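Local coordinates for BH2602 protein (Bacillus halodurans, PDB 3NWZ) that probably hydrolyses acyl-CoA thioesters and binds coenzyme A, at residues 84-89 against 115-120. Sequence-based numbering, arbitrary orientation.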
ATOM      1  N   GLY A  84     -13.483  -5.718   3.998  1.00 58.51           N
ATOM      2  CA  GLY A  84     -12.738  -6.010   5.209  1.00 57.18           C
ATOM      3  C   GLY A  84     -12.447  -7.486   5.351  1.00 47.87           C
ATOM      4  O   GLY A  84     -11.340  -7.865   5.710  1.00 60.24           O
ATOM      5  N   ILE A  85     -13.429  -8.336   5.081  1.00 40.94           N
ATOM      6  CA  ILE A  85     -13.192  -9.774   5.183  1.00 46.23           C
ATOM      7  C   ILE A  85     -12.169 -10.162   4.109  1.00 41.91           C
ATOM      8  O   ILE A  85     -11.362 -11.058   4.302  1.00 38.51           O
ATOM      9  CB  ILE A  85     -14.494 -10.590   4.982  1.00 52.92           C
ATOM     10  CG1 ILE A  85     -15.483 -10.309   6.119  1.00 59.07           C
ATOM     11  CG2 ILE A  85     -14.185 -12.073   4.959  1.00 59.20           C
ATOM     12  CD1 ILE A  85     -15.053 -10.831   7.477  1.00 64.21           C
ATOM     13  N   THR A  86     -12.197  -9.471   2.973  1.00 37.11           N
ATOM     14  CA  THR A  86     -11.251  -9.761   1.914  1.00 34.12           C
ATOM     15  C   THR A  86      -9.836  -9.496   2.421  1.00 28.62           C
ATOM     16  O   THR A  86      -8.940 -10.357   2.299  1.00 24.80           O
ATOM     17  CB  THR A  86     -11.485  -8.893   0.673  1.00 33.25           C
ATOM     18  OG1 THR A  86     -12.837  -9.034   0.224  1.00 47.86           O
ATOM     19  CG2 THR A  86     -10.536  -9.340  -0.441  1.00 29.67           C
ATOM     20  N   ALA A  87      -9.640  -8.303   2.987  1.00 17.87           N
ATOM     21  CA  ALA A  87      -8.341  -7.902   3.535  1.00 20.66           C
ATOM     22  C   ALA A  87      -7.902  -8.869   4.599  1.00 29.78           C
ATOM     23  O   ALA A  87      -6.804  -9.417   4.556  1.00 31.83           O
ATOM     24  CB  ALA A  87      -8.442  -6.527   4.112  1.00 21.25           C
ATOM     25  N   THR A  88      -8.775  -9.089   5.565  1.00 38.33           N
ATOM     26  CA  THR A  88      -8.483  -9.995   6.664  1.00 33.13           C
ATOM     27  C   THR A  88      -8.104 -11.395   6.204  1.00 35.65           C
ATOM     28  O   THR A  88      -7.366 -12.090   6.888  1.00 41.86           O
ATOM     29  CB  THR A  88      -9.686 -10.047   7.616  1.00 30.82           C
ATOM     30  OG1 THR A  88      -9.864  -8.745   8.186  1.00 35.68           O
ATOM     31  CG2 THR A  88      -9.464 -11.047   8.724  1.00 26.57           C
ATOM     32  N   LEU A  89      -8.620 -11.807   5.050  1.00 29.43           N
ATOM     33  CA  LEU A  89      -8.322 -13.134   4.481  1.00 30.03           C
ATOM     34  C   LEU A  89      -6.913 -13.143   3.922  1.00 35.44           C
ATOM     35  O   LEU A  89      -6.115 -14.008   4.263  1.00 35.89           O
ATOM     36  CB  LEU A  89      -9.298 -13.479   3.349  1.00 28.27           C
ATOM     37  CG  LEU A  89      -9.204 -14.869   2.719  1.00 30.99           C
ATOM     38  CD1 LEU A  89      -9.527 -15.938   3.761  1.00 24.60           C
ATOM     39  CD2 LEU A  89     -10.195 -14.944   1.559  1.00 33.14           C
ATOM     40  N   ILE A 115      -3.410  -3.442  -0.401  1.00 14.68           N
ATOM     41  CA  ILE A 115      -4.392  -4.189  -1.160  1.00 36.20           C
ATOM     42  C   ILE A 115      -5.006  -3.328  -2.270  1.00 42.10           C
ATOM     43  O   ILE A 115      -5.215  -2.128  -2.109  1.00 39.00           O
ATOM     44  CB  ILE A 115      -5.495  -4.697  -0.216  1.00 47.12           C
ATOM     45  CG1 ILE A 115      -4.884  -5.100   1.127  1.00 61.51           C
ATOM     46  CG2 ILE A 115      -6.174  -5.923  -0.815  1.00 60.80           C
ATOM     47  CD1 ILE A 115      -5.900  -5.348   2.233  1.00 67.38           C
ATOM     48  N   HIS A 116      -5.262  -3.963  -3.407  1.00 35.00           N
ATOM     49  CA  HIS A 116      -5.855  -3.309  -4.562  1.00 31.93           C
ATOM     50  C   HIS A 116      -7.097  -4.113  -4.861  1.00 27.43           C
ATOM     51  O   HIS A 116      -7.016  -5.312  -5.109  1.00 26.86           O
ATOM     52  CB  HIS A 116      -4.880  -3.339  -5.753  1.00 30.09           C
ATOM     53  CG  HIS A 116      -3.660  -2.501  -5.539  1.00 36.55           C
ATOM     54  ND1 HIS A 116      -3.453  -1.311  -6.198  1.00 38.82           N
ATOM     55  CD2 HIS A 116      -2.637  -2.627  -4.663  1.00 44.28           C
ATOM     56  CE1 HIS A 116      -2.359  -0.735  -5.733  1.00 45.36           C
ATOM     57  NE2 HIS A 116      -1.844  -1.513  -4.799  1.00 48.39           N
ATOM     58  N   TYR A 117      -8.249  -3.468  -4.789  1.00 24.96           N
ATOM     59  CA  TYR A 117      -9.501  -4.152  -5.043  1.00 32.26           C
ATOM     60  C   TYR A 117      -9.737  -4.156  -6.531  1.00 29.39           C
ATOM     61  O   TYR A 117      -9.589  -3.137  -7.191  1.00 34.22           O
ATOM     62  CB  TYR A 117     -10.631  -3.450  -4.306  1.00 41.50           C
ATOM     63  CG  TYR A 117     -10.539  -3.667  -2.823  1.00 41.25           C
ATOM     64  CD1 TYR A 117     -11.066  -4.818  -2.234  1.00 35.70           C
ATOM     65  CD2 TYR A 117      -9.864  -2.755  -2.014  1.00 30.78           C
ATOM     66  CE1 TYR A 117     -10.918  -5.064  -0.861  1.00 34.12           C
ATOM     67  CE2 TYR A 117      -9.711  -2.989  -0.653  1.00 44.56           C
ATOM     68  CZ  TYR A 117     -10.238  -4.145  -0.085  1.00 41.71           C
ATOM     69  OH  TYR A 117     -10.057  -4.372   1.254  1.00 30.35           O
ATOM     70  N   VAL A 118     -10.124  -5.313  -7.051  1.00 36.93           N
ATOM     71  CA  VAL A 118     -10.307  -5.473  -8.479  1.00 46.05           C
ATOM     72  C   VAL A 118     -11.737  -5.792  -8.871  1.00 45.54           C
ATOM     73  O   VAL A 118     -12.371  -5.024  -9.591  1.00 55.01           O
ATOM     74  CB  VAL A 118      -9.356  -6.583  -8.979  1.00 47.71           C
ATOM     75  CG1 VAL A 118      -9.676  -6.947 -10.412  1.00 57.64           C
ATOM     76  CG2 VAL A 118      -7.912  -6.121  -8.821  1.00 33.69           C
ATOM     77  N   LYS A 119     -12.231  -6.933  -8.406  1.00 43.63           N
ATOM     78  CA  LYS A 119     -13.585  -7.367  -8.706  1.00 45.63           C
ATOM     79  C   LYS A 119     -14.330  -7.697  -7.420  1.00 48.49           C
ATOM     80  O   LYS A 119     -13.728  -8.122  -6.428  1.00 47.53           O
ATOM     81  CB  LYS A 119     -13.569  -8.601  -9.619  1.00 47.66           C
ATOM     82  CG  LYS A 119     -13.260  -8.303 -11.081  1.00 65.26           C
ATOM     83  CD  LYS A 119     -13.324  -9.557 -11.953  1.00 76.48           C
ATOM     84  CE  LYS A 119     -12.198 -10.524 -11.621  1.00 83.07           C
ATOM     85  NZ  LYS A 119     -10.862  -9.935 -11.912  1.00 81.99           N
ATOM     86  N   PRO A 120     -15.656  -7.503  -7.422  1.00 48.34           N
ATOM     87  CA  PRO A 120     -16.504  -7.778  -6.262  1.00 43.20           C
ATOM     88  C   PRO A 120     -16.355  -9.223  -5.834  1.00 41.73           C
ATOM     89  O   PRO A 120     -16.494 -10.127  -6.664  1.00 41.69           O
ATOM     90  CB  PRO A 120     -17.909  -7.513  -6.791  1.00 45.46           C
ATOM     91  CG  PRO A 120     -17.678  -6.469  -7.848  1.00 43.64           C
ATOM     92  CD  PRO A 120     -16.462  -7.003  -8.549  1.00 45.13           C
TER
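A small, apolar helix-to-sheet contact joins the first turns of helix 83-100 to the C-terminal end of strand 108-117, with Ala87 and Thr86 meeting Ile115 and Tyr117. The axes of segments 84-89 and 115-117 approach to 10.2 Å, the usual spacing of a helix packed on a sheet, and their N-to-C directions differ by 140°. No hydrogen bond spans the two segments; short side chains on the helix receive long ones from the strand. Ala87 offers just a methyl group, and the tip of Ile115 comes end-on to it, CD1 lying 3.4 Å from Ala87 CB. That reach depends on the extended outer arm of Ile115, with CD1 anti to CA (chi2 168°). Branched and wholly apolar, isoleucine suits both a beta strand and this buried place.

Tyr117, two residues on, leaves the strand to one side of the helix, and the far end of its ring brings it into contact. The ring presents an edge to Thr86, whose CB lies near the ring plane and 4.2 Å from CE1. The phenol oxygen lies beside the helix, OH 3.9 Å from Ala87 CB, and its hydrogen bond is to Gly83 O, in the opening turn of the same helix. Tyrosine thus supplies an apolar ring for packing and a polar end that tethers the strand to the start of the helix. Thr86 turns OG1 back toward the preceding turn, where it makes a weak bond to His82 O, while its carbon side meets the tyrosine. On another side of the helix, Ile85 and Leu89 pack on strand 64-69. Ile115 and His116 pair with an antiparallel strand of a second subunit, continuing the sheet across the interface. A long helix cradled by a curved antiparallel sheet, extended by its partner in a dimer, is the hallmark of the hotdog fold of the thioesterase superfamily.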